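Local coordinates for hydrolase family protein (Deinococcus radiodurans R1, PDB 3CNH) that probably acts as a phosphatase of the haloacid dehalogenase-like superfamily, with a sodium ion bound at its metal site in this crystal, at residues L7-D10 with V14-T17; P48-E51 with T56-E59; P89-L94 with A188-E193; A130-S135 with T152-R157. All blocks are in the same frame, centred on the assembly; numbering follows the deposited sequence.

Contact 1: L7-D10 with V14-T17; sequences LFWD and VLLT. With NA (sodium ion), chain C.
Trp9, the last residue of strand 6-9, meets the chain returning at 14-17 with the six-membered part of its indole. Val14 CG1 lies at the edge of the indole, in its plane, 3.7 Å from Trp9 CE3, while Leu15 CD2 comes in obliquely beside the same Trp9 CE3 at 3.9 Å. Both aliphatic side chains run at roughly a right angle to that of Trp9, and Val91 and Ala95 of helix 89-98 add further apolar cover. Asp10 follows where the strand ends. The aspartate at the C-terminal end of the first central strand belongs to the first signature motif of the haloacid dehalogenase superfamily, and here it illustrates how apolar packing just after a strand can flank a metal ligand. With CG anti to the backbone N (chi1 178°), the Asp10 carboxylate extends to the sodium ion, which Asp10 OD2 binds at 2.4 Å. Gly12 O, Asp166 OD1 and two waters also bind the ion, and Asp10 OD1 forms a salt bridge with Lys141. The flank of the carboxylate meets a methyl group: Val14 CG2 is 3.3 Å from Asp10 OD2. The backbone carbonyl Asp10 O is buried without a polar partner in the model, covered by Val14 CB at 3.6 Å and by Leu15 CD1, which stands 3.8 Å from that oxygen.

Contact 2: P48-E51 with T56-E59; sequences PELE and TLAE
Thr56 N donates to Glu59 OE1 at 2.9 Å, a nearly straight bond (167° at the hydrogen) that reaches the carboxylate oxygen on its anti side, 24° out of the carboxylate plane. The reciprocal bond runs from Glu59 N to Thr56 OG1 at 3.1 Å. Together the two make a capping box around the first turn of helix 57-64, with Thr56 as the N-cap: the threonine hydroxyl supplies an acceptor for a backbone N-H that has no earlier turn to bond to, and the glutamate returns the service to the N-H of the cap residue.

Leu50, from the end of helix 36-51, rests against this capped start. Its side chain leaves the helix with CG anti to the backbone N (chi1 -179°), and of its two methyls CD1 does the closer work, sitting 3.6 Å from Leu57 N and 3.7 Å from Thr56 C. Hence one branch covers the peptide link between cap and helix. The other branch, Leu50 CD2, approaches Leu57 CD1 at a looser 4.2 Å, the two leucine side chains crossing at a slant.

Such a joint between two consecutive helices fits the small, mainly helical cap inserted between strands 6-9 and 103-108, an arrangement consistent with a C1 cap of haloacid dehalogenase relatives. A backbone hydrogen bond between Glu49 and Met55 draws the ends of the connecting turn together. Leu57 also reaches Arg78 and Met81 of helix 74-83.

Contact 3: P89-L94 with A188-E193; sequences PEVLAL and AQLREE
Apolar contacts between Leu94 and Leu190 form the centre of this helix pair. Leu94 carries CG anti to the backbone N (chi1 170°), which sends its two methyls across to the other helix. Leu94 CD2 lies 3.9 Å from Leu190 CD2, the two side chains crossing at a slant, and that same Leu94 methyl is 3.9 Å from the backbone Arg191 N. One turn earlier, Val91 CG1 makes a looser contact with Leu190 CD2 at 4.3 Å.

A second kind of contact sets a methyl against a flat cation. Leu94 CD1 sits over the centre of one face of the Arg191 guanidinium, and the side chains pass each other in opposite directions. The bend at chi3 (-71°) lays the group over the leucine. Arg191 is modelled in two conformers, however, so the very close approach in this one is doubtful. In this conformer Arg191 NH1 also forms a salt bridge with Asp97, further along helix 89-98.

Polar links are peripheral. A water accepts from Ala188 N at 2.9 Å and donates only weakly to Glu90 OE1, giving a tenuous bridge. Within the second helix, Gln189 NE2 donates to Glu193 OE2 at 2.9 Å, staying in its own amide plane but meeting the carboxylate from above.

The two short axes approach to 10.2 Å, with 27° between their N-to-C directions, the near-parallel packing of neighbouring helices on one face of a parallel sheet, as in the Rossmann-like core of haloacid dehalogenase proteins.

Contact 4: A130-S135 with T152-R157; sequences AFFTSS and TLAQVR
Phe132 and Leu153 lie alongside each other, their side chains running in opposite directions. Leu153 touches the ring at two points, with CD1 3.7 Å from Phe132 CD1 and its own CB 3.7 Å from Phe132 CE1, so that the near side of the phenyl follows the leucine from its base to one methyl. The approach is oblique to the ring. Further round, Phe132 CE2 comes to within 4.4 Å of Ala154 CB. With CG beside the backbone N (chi1 -55°), the Phe132 ring is set against the end of helix 144-154; Phe132 is also the centre of an inverse gamma turn in edge strand 131-133. Tyr105 of strand 103-108 meets the same ring with its plane turned by only about 15°.

The helix terminates in a Schellman motif, with Gln155 as the positive-phi C' residue. Gln155 NE2 reaches back to Thr152 O at 2.8 Å, in the carbonyl plane and on a lone pair. This polar bond of Gln155 is thus made within the helix end, whereas strand and helix meet mainly through carbon atoms, without a hydrogen bond between the two segments; their attraction must rest mainly on dispersion and the burial of Phe132, with little directional constraint.

In the fold
Strand 6-9 ties three of the contacts together through side chains that alternate between the faces of the parallel sheet. On one face Trp9 of contact 1 meets contact 3, its CZ3 3.7 Å from Leu190 CD2; the centres of these contacts are 11 Å apart. On the other, Phe8 CE2 reaches Phe132 CE2 of contact 4 at 3.8 Å. Contact 1 alone carries a sodium ligand, and the Asp10 side chain is also about 3 Å from a bound phosphate ion, probably from the crystallisation liquor. Contact 2 lies apart, its centre 22 Å from that of contact 1, yet it touches contact 4 in a probable hydrogen bond between Glu51 O and Ser134 OG, 2.6 Å apart.

Contact 1: L7-D10 with V14-T17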
loop_
_atom_site.group_PDB
_atom_site.type_symbol
_atom_site.label_atom_id
_atom_site.label_comp_id
_atom_site.label_asym_id
_atom_site.label_seq_id
_atom_site.Cartn_x
_atom_site.Cartn_y
_atom_site.Cartn_z
ATOM N N LEU A 7 -3.706 2.474 14.971
ATOM C CA LEU A 7 -3.267 1.388 14.062
ATOM C C LEU A 7 -2.930 1.978 12.711
ATOM O O LEU A 7 -3.610 2.867 12.189
ATOM C CB LEU A 7 -4.328 0.293 13.878
ATOM C CG LEU A 7 -4.683 -0.586 15.072
ATOM C CD1 LEU A 7 -5.650 0.171 15.887
ATOM C CD2 LEU A 7 -5.281 -1.900 14.545
ATOM N N PHE A 8 -1.810 1.497 12.182
ATOM C CA PHE A 8 -1.301 1.866 10.870
ATOM C C PHE A 8 -1.361 0.625 9.993
ATOM O O PHE A 8 -0.842 -0.437 10.341
ATOM C CB PHE A 8 0.146 2.345 10.984
ATOM C CG PHE A 8 0.302 3.651 11.716
ATOM C CD1 PHE A 8 0.316 3.685 13.104
ATOM C CD2 PHE A 8 0.431 4.839 11.029
ATOM C CE1 PHE A 8 0.448 4.893 13.789
ATOM C CE2 PHE A 8 0.541 6.042 11.717
ATOM C CZ PHE A 8 0.562 6.060 13.078
ATOM N N TRP A 9 -2.000 0.795 8.842
ATOM C CA TRP A 9 -2.274 -0.305 7.929
ATOM C C TRP A 9 -1.627 -0.179 6.560
ATOM O O TRP A 9 -1.753 0.801 5.853
ATOM C CB TRP A 9 -3.790 -0.457 7.670
ATOM C CG TRP A 9 -4.626 -0.882 8.820
ATOM C CD1 TRP A 9 -5.053 -0.108 9.869
ATOM C CD2 TRP A 9 -5.153 -2.194 9.054
ATOM N NE1 TRP A 9 -5.777 -0.867 10.753
ATOM C CE2 TRP A 9 -5.865 -2.151 10.276
ATOM C CE3 TRP A 9 -5.062 -3.407 8.377
ATOM C CZ2 TRP A 9 -6.518 -3.266 10.795
ATOM C CZ3 TRP A 9 -5.710 -4.492 8.879
ATOM C CH2 TRP A 9 -6.408 -4.428 10.094
ATOM N N ASP A 10 -0.932 -1.234 6.239
ATOM C CA ASP A 10 -0.470 -1.501 4.867
ATOM C C ASP A 10 -1.783 -1.741 4.104
ATOM O O ASP A 10 -2.794 -2.214 4.687
ATOM C CB ASP A 10 0.403 -2.754 4.958
ATOM C CG ASP A 10 0.944 -3.238 3.695
ATOM O OD1 ASP A 10 1.178 -2.448 2.790
ATOM O OD2 ASP A 10 1.222 -4.495 3.663
ATOM N N VAL A 14 -2.819 -6.782 2.258
ATOM C CA VAL A 14 -3.496 -6.786 3.562
ATOM C C VAL A 14 -4.989 -6.520 3.373
ATOM O O VAL A 14 -5.831 -7.435 3.463
ATOM C CB VAL A 14 -2.830 -5.799 4.532
ATOM C CG1 VAL A 14 -3.549 -5.705 5.871
ATOM C CG2 VAL A 14 -1.363 -6.208 4.791
ATOM N N LEU A 15 -5.299 -5.273 3.051
ATOM C CA LEU A 15 -6.696 -4.854 2.832
ATOM C C LEU A 15 -7.194 -5.191 1.428
ATOM O O LEU A 15 -8.347 -5.545 1.195
ATOM C CB LEU A 15 -6.837 -3.351 3.069
ATOM C CG LEU A 15 -6.602 -2.908 4.521
ATOM C CD1 LEU A 15 -6.511 -1.381 4.613
ATOM C CD2 LEU A 15 -7.681 -3.488 5.439
ATOM N N LEU A 16 -6.283 -5.040 0.497
ATOM C CA LEU A 16 -6.521 -5.310 -0.928
ATOM C C LEU A 16 -5.370 -6.106 -1.471
ATOM O O LEU A 16 -4.349 -6.287 -0.814
ATOM C CB LEU A 16 -6.598 -3.993 -1.721
ATOM C CG LEU A 16 -7.584 -2.885 -1.269
ATOM C CD1 LEU A 16 -7.397 -1.614 -2.131
ATOM C CD2 LEU A 16 -9.026 -3.367 -1.272
ATOM N N THR A 17 -5.550 -6.570 -2.693
ATOM C CA THR A 17 -4.437 -7.191 -3.412
ATOM C C THR A 17 -3.399 -6.094 -3.655
ATOM O O THR A 17 -3.660 -4.912 -3.482
ATOM C CB THR A 17 -4.876 -7.744 -4.792
ATOM O OG1 THR A 17 -5.485 -6.691 -5.553
ATOM C CG2 THR A 17 -5.832 -8.892 -4.622
HETATM NA NA NA C . 2.100 -5.141 1.546
HETATM O O HOH W 1 2.475 -6.283 -0.457
HETATM O O HOH W 2 4.198 -4.608 2.167
#

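Contact 2: P48-E51 with T56-E59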
loop_
_atom_site.group_PDB
_atom_site.type_symbol
_atom_site.label_atom_id
_atom_site.label_comp_id
_atom_site.label_asym_id
_atom_site.label_seq_id
_atom_site.Cartn_x
_atom_site.Cartn_y
_atom_site.Cartn_z
ATOM N N PRO A 48 10.327 3.463 -8.774
ATOM C CA PRO A 48 10.468 4.100 -7.473
ATOM C C PRO A 48 10.041 5.547 -7.436
ATOM O O PRO A 48 9.431 5.991 -6.449
ATOM C CB PRO A 48 11.980 3.934 -7.163
ATOM C CG PRO A 48 12.345 2.669 -7.892
ATOM C CD PRO A 48 11.558 2.756 -9.186
ATOM N N GLU A 49 10.339 6.274 -8.528
ATOM C CA GLU A 49 10.007 7.687 -8.553
ATOM C C GLU A 49 8.507 7.899 -8.678
ATOM O O GLU A 49 7.953 8.855 -8.147
ATOM C CB GLU A 49 10.789 8.425 -9.615
ATOM C CG GLU A 49 12.281 8.578 -9.281
ATOM C CD GLU A 49 12.551 9.532 -8.145
ATOM O OE1 GLU A 49 12.184 9.236 -6.977
ATOM O OE2 GLU A 49 13.108 10.581 -8.407
ATOM N N LEU A 50 7.839 6.958 -9.327
ATOM C CA LEU A 50 6.373 7.022 -9.422
ATOM C C LEU A 50 5.790 6.784 -8.016
ATOM O O LEU A 50 4.895 7.457 -7.540
ATOM C CB LEU A 50 5.855 5.946 -10.388
ATOM C CG LEU A 50 4.320 5.967 -10.542
ATOM C CD1 LEU A 50 3.809 7.258 -11.103
ATOM C CD2 LEU A 50 3.889 4.771 -11.366
ATOM N N GLU A 51 6.301 5.754 -7.385
ATOM C CA GLU A 51 5.902 5.359 -6.027
ATOM C C GLU A 51 6.088 6.509 -5.011
ATOM O O GLU A 51 5.307 6.679 -4.057
ATOM C CB GLU A 51 6.720 4.101 -5.650
ATOM C CG GLU A 51 6.439 3.440 -4.322
ATOM C CD GLU A 51 7.343 2.224 -4.107
ATOM O OE1 GLU A 51 8.209 1.915 -4.986
ATOM O OE2 GLU A 51 7.186 1.576 -3.054
ATOM N N THR A 56 5.083 11.508 -12.657
ATOM C CA THR A 56 3.667 11.291 -12.870
ATOM C C THR A 56 3.423 9.943 -13.549
ATOM O O THR A 56 4.328 9.349 -14.135
ATOM C CB THR A 56 3.048 12.390 -13.757
ATOM O OG1 THR A 56 3.585 12.289 -15.074
ATOM C CG2 THR A 56 3.365 13.803 -13.198
ATOM N N LEU A 57 2.185 9.485 -13.469
ATOM C CA LEU A 57 1.821 8.239 -14.151
ATOM C C LEU A 57 2.057 8.382 -15.648
ATOM O O LEU A 57 2.528 7.464 -16.336
ATOM C CB LEU A 57 0.353 7.834 -13.880
ATOM C CG LEU A 57 -0.043 6.507 -14.524
ATOM C CD1 LEU A 57 0.787 5.303 -14.079
ATOM C CD2 LEU A 57 -1.525 6.273 -14.221
ATOM N N ALA A 58 1.807 9.577 -16.168
ATOM C CA ALA A 58 1.964 9.803 -17.613
ATOM C C ALA A 58 3.419 9.594 -17.991
ATOM O O ALA A 58 3.761 9.002 -19.036
ATOM C CB ALA A 58 1.531 11.203 -17.991
ATOM N N GLU A 59 4.273 10.171 -17.164
ATOM C CA GLU A 59 5.715 10.086 -17.351
ATOM C C GLU A 59 6.196 8.636 -17.293
ATOM O O GLU A 59 6.972 8.171 -18.158
ATOM C CB GLU A 59 6.474 10.948 -16.348
ATOM C CG GLU A 59 6.427 12.447 -16.648
ATOM C CD GLU A 59 7.042 13.309 -15.536
ATOM O OE1 GLU A 59 6.968 12.947 -14.357
ATOM O OE2 GLU A 59 7.558 14.398 -15.842
#

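Contact 3: P89-L94 with A188-E193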
loop_
_atom_site.group_PDB
_atom_site.type_symbol
_atom_site.label_atom_id
_atom_site.label_comp_id
_atom_site.label_asym_id
_atom_site.label_seq_id
_atom_site.Cartn_x
_atom_site.Cartn_y
_atom_site.Cartn_z
ATOM N N PRO A 89 -11.510 -9.679 1.281
ATOM C CA PRO A 89 -12.707 -9.554 2.068
ATOM C C PRO A 89 -12.637 -9.735 3.565
ATOM O O PRO A 89 -13.207 -8.941 4.294
ATOM C CB PRO A 89 -13.654 -10.581 1.437
ATOM C CG PRO A 89 -13.137 -10.811 0.077
ATOM C CD PRO A 89 -11.675 -10.657 0.183
ATOM N N GLU A 90 -11.958 -10.774 4.015
ATOM C CA GLU A 90 -11.937 -11.054 5.453
ATOM C C GLU A 90 -11.151 -10.002 6.240
ATOM O O GLU A 90 -11.559 -9.595 7.336
ATOM C CB GLU A 90 -11.418 -12.464 5.759
ATOM C CG GLU A 90 -12.215 -13.602 5.122
ATOM C CD GLU A 90 -11.529 -14.969 5.298
ATOM O OE1 GLU A 90 -10.313 -15.020 5.630
ATOM O OE2 GLU A 90 -12.203 -15.999 5.091
ATOM N N VAL A 91 -10.030 -9.578 5.690
ATOM C CA VAL A 91 -9.184 -8.576 6.375
ATOM C C VAL A 91 -9.880 -7.218 6.336
ATOM O O VAL A 91 -9.901 -6.445 7.302
ATOM C CB VAL A 91 -7.758 -8.533 5.862
ATOM C CG1 VAL A 91 -7.028 -7.393 6.534
ATOM C CG2 VAL A 91 -7.091 -9.862 6.146
ATOM N N LEU A 92 -10.478 -6.934 5.195
ATOM C CA LEU A 92 -11.296 -5.708 5.054
ATOM C C LEU A 92 -12.346 -5.616 6.085
ATOM O O LEU A 92 -12.563 -4.585 6.716
ATOM C CB LEU A 92 -12.044 -5.650 3.733
ATOM C CG LEU A 92 -11.223 -5.032 2.635
ATOM C CD1 LEU A 92 -11.871 -5.208 1.292
ATOM C CD2 LEU A 92 -11.020 -3.557 2.941
ATOM N N ALA A 93 -13.050 -6.722 6.257
ATOM C CA ALA A 93 -14.138 -6.773 7.204
ATOM C C ALA A 93 -13.638 -6.521 8.622
ATOM O O ALA A 93 -14.278 -5.856 9.423
ATOM C CB ALA A 93 -14.892 -8.128 7.124
ATOM N N LEU A 94 -12.475 -7.069 8.921
ATOM C CA LEU A 94 -11.875 -6.904 10.261
ATOM C C LEU A 94 -11.552 -5.428 10.498
ATOM O O LEU A 94 -11.845 -4.832 11.546
ATOM C CB LEU A 94 -10.585 -7.729 10.369
ATOM C CG LEU A 94 -9.705 -7.511 11.602
ATOM C CD1 LEU A 94 -10.425 -7.798 12.902
ATOM C CD2 LEU A 94 -8.399 -8.350 11.496
ATOM N N ALA A 188 -8.030 -14.168 10.710
ATOM C CA ALA A 188 -8.204 -14.768 12.028
ATOM C C ALA A 188 -6.971 -14.583 12.891
ATOM O O ALA A 188 -7.055 -14.281 14.078
ATOM C CB ALA A 188 -8.602 -16.266 11.946
ATOM N N GLN A 189 -5.840 -14.812 12.260
ATOM C CA GLN A 189 -4.548 -14.665 12.930
ATOM C C GLN A 189 -4.324 -13.196 13.348
ATOM O O GLN A 189 -3.944 -12.885 14.486
ATOM C CB GLN A 189 -3.412 -15.195 12.038
ATOM C CG GLN A 189 -2.026 -14.689 12.388
ATOM C CD GLN A 189 -1.651 -13.389 11.682
ATOM O OE1 GLN A 189 -2.123 -13.113 10.573
ATOM N NE2 GLN A 189 -0.738 -12.618 12.279
ATOM N N LEU A 190 -4.644 -12.296 12.437
ATOM C CA LEU A 190 -4.427 -10.873 12.699
ATOM C C LEU A 190 -5.310 -10.426 13.850
ATOM O O LEU A 190 -4.882 -9.718 14.757
ATOM C CB LEU A 190 -4.710 -10.029 11.456
ATOM C CG LEU A 190 -4.473 -8.520 11.568
ATOM C CD1 LEU A 190 -3.050 -8.147 12.019
ATOM C CD2 LEU A 190 -4.749 -7.823 10.203
ATOM N N ARG A 191 -6.553 -10.900 13.839
ATOM C CA ARG A 191 -7.512 -10.525 14.884
ATOM C C ARG A 191 -7.006 -10.989 16.242
ATOM O O ARG A 191 -7.045 -10.229 17.215
ATOM C CB ARG A 191 -8.945 -11.054 14.646
ATOM C CG ARG A 191 -9.970 -10.492 15.662
ATOM C CD ARG A 191 -11.427 -11.005 15.485
ATOM N NE ARG A 191 -12.128 -10.501 14.290
ATOM C CZ ARG A 191 -12.885 -9.395 14.247
ATOM N NH1 ARG A 191 -13.011 -8.620 15.310
ATOM N NH2 ARG A 191 -13.497 -9.035 13.119
ATOM N N GLU A 192 -6.487 -12.207 16.286
ATOM C CA GLU A 192 -6.019 -12.758 17.561
ATOM C C GLU A 192 -4.814 -12.019 18.074
ATOM O O GLU A 192 -4.724 -11.760 19.264
ATOM C CB GLU A 192 -5.663 -14.244 17.511
ATOM C CG GLU A 192 -5.665 -14.907 18.906
ATOM C CD GLU A 192 -4.881 -14.141 20.001
ATOM O OE1 GLU A 192 -5.483 -13.695 21.041
ATOM O OE2 GLU A 192 -3.653 -13.987 19.827
ATOM N N GLU A 193 -3.876 -11.729 17.178
ATOM C CA GLU A 193 -2.660 -11.034 17.601
ATOM C C GLU A 193 -2.942 -9.606 18.022
ATOM O O GLU A 193 -2.365 -9.126 18.978
ATOM C CB GLU A 193 -1.553 -11.094 16.557
ATOM C CG GLU A 193 -1.156 -12.522 16.230
ATOM C CD GLU A 193 0.319 -12.614 15.852
ATOM O OE1 GLU A 193 1.129 -12.148 16.673
ATOM O OE2 GLU A 193 0.661 -13.156 14.780
HETATM O O HOH W 3 -8.931 -15.960 8.547
#

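Contact 4: A130-S135 with T152-R157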
loop_
_atom_site.group_PDB
_atom_site.type_symbol
_atom_site.label_atom_id
_atom_site.label_comp_id
_atom_site.label_asym_id
_atom_site.label_seq_id
_atom_site.Cartn_x
_atom_site.Cartn_y
_atom_site.Cartn_z
ATOM N N ALA A 130 -6.569 8.897 7.650
ATOM C CA ALA A 130 -5.595 9.560 6.793
ATOM C C ALA A 130 -4.767 8.495 6.125
ATOM O O ALA A 130 -4.682 7.364 6.605
ATOM C CB ALA A 130 -4.724 10.563 7.527
ATOM N N PHE A 131 -4.151 8.891 5.038
ATOM C CA PHE A 131 -3.418 7.974 4.201
ATOM C C PHE A 131 -1.980 8.441 4.051
ATOM O O PHE A 131 -1.695 9.307 3.244
ATOM C CB PHE A 131 -4.093 7.847 2.833
ATOM C CG PHE A 131 -5.431 7.157 2.898
ATOM C CD1 PHE A 131 -6.564 7.856 3.261
ATOM C CD2 PHE A 131 -5.520 5.799 2.650
ATOM C CE1 PHE A 131 -7.784 7.213 3.355
ATOM C CE2 PHE A 131 -6.721 5.127 2.738
ATOM C CZ PHE A 131 -7.867 5.830 3.136
ATOM N N PHE A 132 -1.107 7.849 4.856
ATOM C CA PHE A 132 0.321 8.212 4.862
ATOM C C PHE A 132 0.995 7.359 3.803
ATOM O O PHE A 132 1.604 6.332 4.062
ATOM C CB PHE A 132 0.913 8.029 6.263
ATOM C CG PHE A 132 0.153 8.781 7.322
ATOM C CD1 PHE A 132 -0.268 10.067 7.122
ATOM C CD2 PHE A 132 -0.125 8.174 8.529
ATOM C CE1 PHE A 132 -0.991 10.760 8.116
ATOM C CE2 PHE A 132 -0.833 8.876 9.544
ATOM C CZ PHE A 132 -1.283 10.153 9.317
ATOM N N THR A 133 0.813 7.837 2.587
ATOM C CA THR A 133 1.200 7.128 1.380
ATOM C C THR A 133 2.492 7.675 0.789
ATOM O O THR A 133 2.730 8.888 0.768
ATOM C CB THR A 133 0.096 7.198 0.349
ATOM O OG1 THR A 133 -1.144 6.733 0.917
ATOM C CG2 THR A 133 0.467 6.383 -0.905
ATOM N N SER A 134 3.302 6.764 0.275
ATOM C CA SER A 134 4.623 7.139 -0.260
ATOM C C SER A 134 4.609 8.270 -1.270
ATOM O O SER A 134 5.487 9.121 -1.279
ATOM C CB SER A 134 5.318 5.931 -0.908
ATOM O OG SER A 134 4.500 5.367 -1.928
ATOM N N SER A 135 3.618 8.233 -2.138
ATOM C CA SER A 135 3.513 9.202 -3.258
ATOM C C SER A 135 3.115 10.583 -2.776
ATOM O O SER A 135 3.311 11.575 -3.462
ATOM C CB SER A 135 2.610 8.672 -4.357
ATOM O OG SER A 135 1.325 8.327 -3.860
ATOM N N THR A 152 4.690 10.842 13.705
ATOM C CA THR A 152 4.722 12.300 13.870
ATOM C C THR A 152 3.408 12.950 13.406
ATOM O O THR A 152 2.856 13.832 14.061
ATOM C CB THR A 152 5.910 12.930 13.134
ATOM O OG1 THR A 152 7.133 12.430 13.703
ATOM C CG2 THR A 152 5.886 14.467 13.273
ATOM N N LEU A 153 2.887 12.453 12.292
ATOM C CA LEU A 153 1.637 13.023 11.724
ATOM C C LEU A 153 0.454 12.663 12.586
ATOM O O LEU A 153 -0.451 13.478 12.803
ATOM C CB LEU A 153 1.434 12.616 10.258
ATOM C CG LEU A 153 2.522 13.159 9.312
ATOM C CD1 LEU A 153 2.350 12.482 7.959
ATOM C CD2 LEU A 153 2.419 14.686 9.235
ATOM N N ALA A 154 0.454 11.436 13.082
ATOM C CA ALA A 154 -0.661 10.973 13.957
ATOM C C ALA A 154 -0.550 11.476 15.385
ATOM O O ALA A 154 -1.523 11.467 16.158
ATOM C CB ALA A 154 -0.756 9.422 13.944
ATOM N N GLN A 155 0.633 11.950 15.730
ATOM C CA GLN A 155 0.964 12.359 17.112
ATOM C C GLN A 155 0.678 11.286 18.157
ATOM O O GLN A 155 -0.102 11.460 19.092
ATOM C CB GLN A 155 0.352 13.696 17.497
ATOM C CG GLN A 155 1.105 14.845 16.853
ATOM C CD GLN A 155 2.505 15.017 17.435
ATOM O OE1 GLN A 155 2.679 15.273 18.640
ATOM N NE2 GLN A 155 3.499 14.887 16.600
ATOM N N VAL A 156 1.303 10.142 17.923
ATOM C CA VAL A 156 1.275 9.071 18.922
ATOM C C VAL A 156 2.677 8.547 19.128
ATOM O O VAL A 156 3.542 8.622 18.253
ATOM C CB VAL A 156 0.309 7.917 18.606
ATOM C CG1 VAL A 156 -1.105 8.421 18.450
ATOM C CG2 VAL A 156 0.754 7.142 17.412
ATOM N N ARG A 157 2.915 8.106 20.340
ATOM C CA ARG A 157 4.219 7.557 20.743
ATOM C C ARG A 157 4.397 6.198 20.065
ATOM O O ARG A 157 3.421 5.498 19.816
ATOM C CB ARG A 157 4.295 7.376 22.268
ATOM C CG ARG A 157 4.085 8.670 23.068
ATOM C CD ARG A 157 4.020 8.478 24.559
ATOM N NE ARG A 157 3.958 9.796 25.195
ATOM C CZ ARG A 157 2.840 10.410 25.580
ATOM N NH1 ARG A 157 1.655 9.814 25.462
ATOM N NH2 ARG A 157 2.916 11.617 26.128
#